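Long-range contact in pentalenene synthase (PDB 6Q4S), which probably cyclises farnesyl diphosphate, with the help of magnesium, to the bicyclic sesquiterpene alcohol 7-epi-alpha-eudesmol: residues F196-Q201 with D292-G297. Residues are numbered along the deposited sequence; the frame is centred on the assembly and turned at random.
Sequences FEVPAQ and DRVRMG
F196 lies with its ring against the helix that carries M296, and one face of the ring receives CB and SD of M296. CB of M296 stands 3.7 Å from the centroid of the F196 ring, almost on the ring normal, a CH-pi contact; SD of M296 sits 4.5 Å from the same centroid, still over that face, a Met-aromatic contact. A bend at the end of the methionine (chi3 -68°) brings CE out past the rim, over CB and CG of F196. An unbranched, flexible methionine suits this place because it can follow a flat ring. At the far rim, CE2 of F196 approaches the backbone N of G297 at 3.5 Å. Glycine fits there: CG2 of V198 rests 3.7 Å from CA of G297, where a CB would collide with that methyl. P199, the N-cap of helix 200-203, suits its place as a rigid, compact ring without a backbone N-H; its CD meets CG2 of V294, which also packs on helix 252-284.

At the polar edge R293 crosses P199, whose CG lies over one face of the guanidinium. The arginine grips a single backbone atom side-on and in its plane: NE bonds O of E197 at 2.9 Å, nearly in line with the C=O. NH2 adds a second, more bent bond to O of E197 at 3.1 Å, from above the carbonyl plane and not on a lone pair. The carboxylate of E197 turns away to S135. A leucine in place of R293 offers no N-H, and the carbonyl of E197 would probably be left without both bonds, the loop less firmly held. Apolar packing and a two-N-H grip on one carbonyl thus join the loop after helix 183-194 to helix 288-313 in this all-helical terpene synthase, away from the metal-binding motif.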
loop_
_atom_site.group_PDB
_atom_site.type_symbol
_atom_site.label_atom_id
_atom_site.label_comp_id
_atom_site.label_asym_id
_atom_site.label_seq_id
_atom_site.Cartn_x
_atom_site.Cartn_y
_atom_site.Cartn_z
ATOM N N PHE A 196 -12.333 -15.914 5.182
ATOM C CA PHE A 196 -12.406 -16.184 3.796
ATOM C C PHE A 196 -11.685 -15.037 3.077
ATOM O O PHE A 196 -11.329 -14.068 3.709
ATOM C CB PHE A 196 -13.880 -16.278 3.356
ATOM C CG PHE A 196 -14.606 -14.934 3.344
ATOM C CD1 PHE A 196 -15.055 -14.365 4.516
ATOM C CD2 PHE A 196 -14.771 -14.234 2.173
ATOM C CE1 PHE A 196 -15.683 -13.122 4.524
ATOM C CE2 PHE A 196 -15.397 -12.981 2.176
ATOM C CZ PHE A 196 -15.815 -12.416 3.362
ATOM N N GLU A 197 -11.537 -15.149 1.773
ATOM C CA GLU A 197 -11.075 -14.076 0.920
ATOM C C GLU A 197 -11.919 -13.970 -0.309
ATOM O O GLU A 197 -12.263 -14.981 -0.924
ATOM C CB GLU A 197 -9.625 -14.249 0.515
ATOM C CG GLU A 197 -8.705 -14.041 1.722
ATOM C CD GLU A 197 -7.203 -14.029 1.410
ATOM O OE1 GLU A 197 -6.873 -13.747 0.189
ATOM O OE2 GLU A 197 -6.415 -14.305 2.425
ATOM N N VAL A 198 -12.252 -12.741 -0.672
ATOM C CA VAL A 198 -13.111 -12.495 -1.841
ATOM C C VAL A 198 -12.260 -12.732 -3.080
ATOM O O VAL A 198 -11.104 -12.288 -3.103
ATOM C CB VAL A 198 -13.669 -11.045 -1.870
ATOM C CG1 VAL A 198 -14.422 -10.772 -3.185
ATOM C CG2 VAL A 198 -14.623 -10.804 -0.736
ATOM N N PRO A 199 -12.816 -13.412 -4.135
ATOM C CA PRO A 199 -11.991 -13.637 -5.348
ATOM C C PRO A 199 -11.497 -12.364 -5.954
ATOM O O PRO A 199 -12.298 -11.411 -6.129
ATOM C CB PRO A 199 -12.934 -14.400 -6.297
ATOM C CG PRO A 199 -13.780 -15.175 -5.334
ATOM C CD PRO A 199 -14.030 -14.244 -4.157
ATOM N N ALA A 200 -10.186 -12.319 -6.269
ATOM C CA ALA A 200 -9.524 -11.043 -6.595
ATOM C C ALA A 200 -10.153 -10.377 -7.807
ATOM O O ALA A 200 -10.263 -9.154 -7.845
ATOM C CB ALA A 200 -8.020 -11.225 -6.785
ATOM N N GLN A 201 -10.577 -11.177 -8.788
ATOM C CA GLN A 201 -11.238 -10.631 -9.992
ATOM C C GLN A 201 -12.626 -10.022 -9.687
ATOM O O GLN A 201 -13.038 -9.137 -10.406
ATOM C CB GLN A 201 -11.311 -11.677 -11.138
ATOM C CG GLN A 201 -12.185 -12.891 -10.859
ATOM C CD GLN A 201 -11.472 -14.033 -10.139
ATOM O OE1 GLN A 201 -10.868 -13.865 -9.077
ATOM N NE2 GLN A 201 -11.592 -15.202 -10.689
ATOM N N ASP A 292 -19.967 -18.091 -3.418
ATOM C CA ASP A 292 -20.217 -18.077 -1.980
ATOM C C ASP A 292 -19.295 -17.109 -1.196
ATOM O O ASP A 292 -19.676 -16.583 -0.119
ATOM C CB ASP A 292 -20.051 -19.488 -1.402
ATOM C CG ASP A 292 -20.286 -19.533 0.101
ATOM O OD1 ASP A 292 -21.415 -19.193 0.493
ATOM O OD2 ASP A 292 -19.355 -19.868 0.904
ATOM N N ARG A 293 -18.062 -16.976 -1.672
ATOM C CA ARG A 293 -17.068 -16.092 -1.047
ATOM C C ARG A 293 -17.431 -14.612 -1.356
ATOM O O ARG A 293 -17.332 -13.777 -0.478
ATOM C CB ARG A 293 -15.630 -16.464 -1.504
ATOM C CG ARG A 293 -15.110 -17.776 -0.852
ATOM C CD ARG A 293 -14.041 -18.455 -1.736
ATOM N NE ARG A 293 -12.975 -17.508 -2.085
ATOM C CZ ARG A 293 -12.135 -17.582 -3.111
ATOM N NH1 ARG A 293 -12.149 -18.594 -3.963
ATOM N NH2 ARG A 293 -11.234 -16.618 -3.285
ATOM N N VAL A 294 -17.839 -14.349 -2.596
ATOM C CA VAL A 294 -18.465 -13.073 -2.990
ATOM C C VAL A 294 -19.625 -12.663 -2.097
ATOM O O VAL A 294 -19.621 -11.541 -1.441
ATOM C CB VAL A 294 -18.857 -13.076 -4.474
ATOM C CG1 VAL A 294 -19.690 -11.831 -4.848
ATOM C CG2 VAL A 294 -17.605 -13.088 -5.319
ATOM N N ARG A 295 -20.576 -13.580 -1.966
ATOM C CA ARG A 295 -21.734 -13.352 -1.102
ATOM C C ARG A 295 -21.297 -12.986 0.297
ATOM O O ARG A 295 -21.826 -12.036 0.875
ATOM C CB ARG A 295 -22.711 -14.555 -1.100
ATOM C CG ARG A 295 -23.870 -14.418 -0.113
ATOM C CD ARG A 295 -24.777 -15.658 -0.006
ATOM N NE ARG A 295 -24.016 -16.834 0.432
ATOM C CZ ARG A 295 -23.555 -17.045 1.672
ATOM N NH1 ARG A 295 -23.771 -16.196 2.679
ATOM N NH2 ARG A 295 -22.863 -18.146 1.923
ATOM N N MET A 296 -20.307 -13.694 0.856
ATOM C CA MET A 296 -19.806 -13.322 2.185
ATOM C C MET A 296 -19.156 -11.893 2.219
ATOM O O MET A 296 -19.236 -11.193 3.245
ATOM C CB MET A 296 -18.797 -14.374 2.715
ATOM C CG MET A 296 -19.454 -15.679 3.208
ATOM S SD MET A 296 -18.310 -16.883 3.997
ATOM C CE MET A 296 -17.367 -17.342 2.529
ATOM N N GLY A 297 -18.481 -11.568 1.135
ATOM C CA GLY A 297 -17.935 -10.207 0.890
ATOM C C GLY A 297 -18.986 -9.119 0.976
ATOM O O GLY A 297 -18.817 -8.099 1.670
#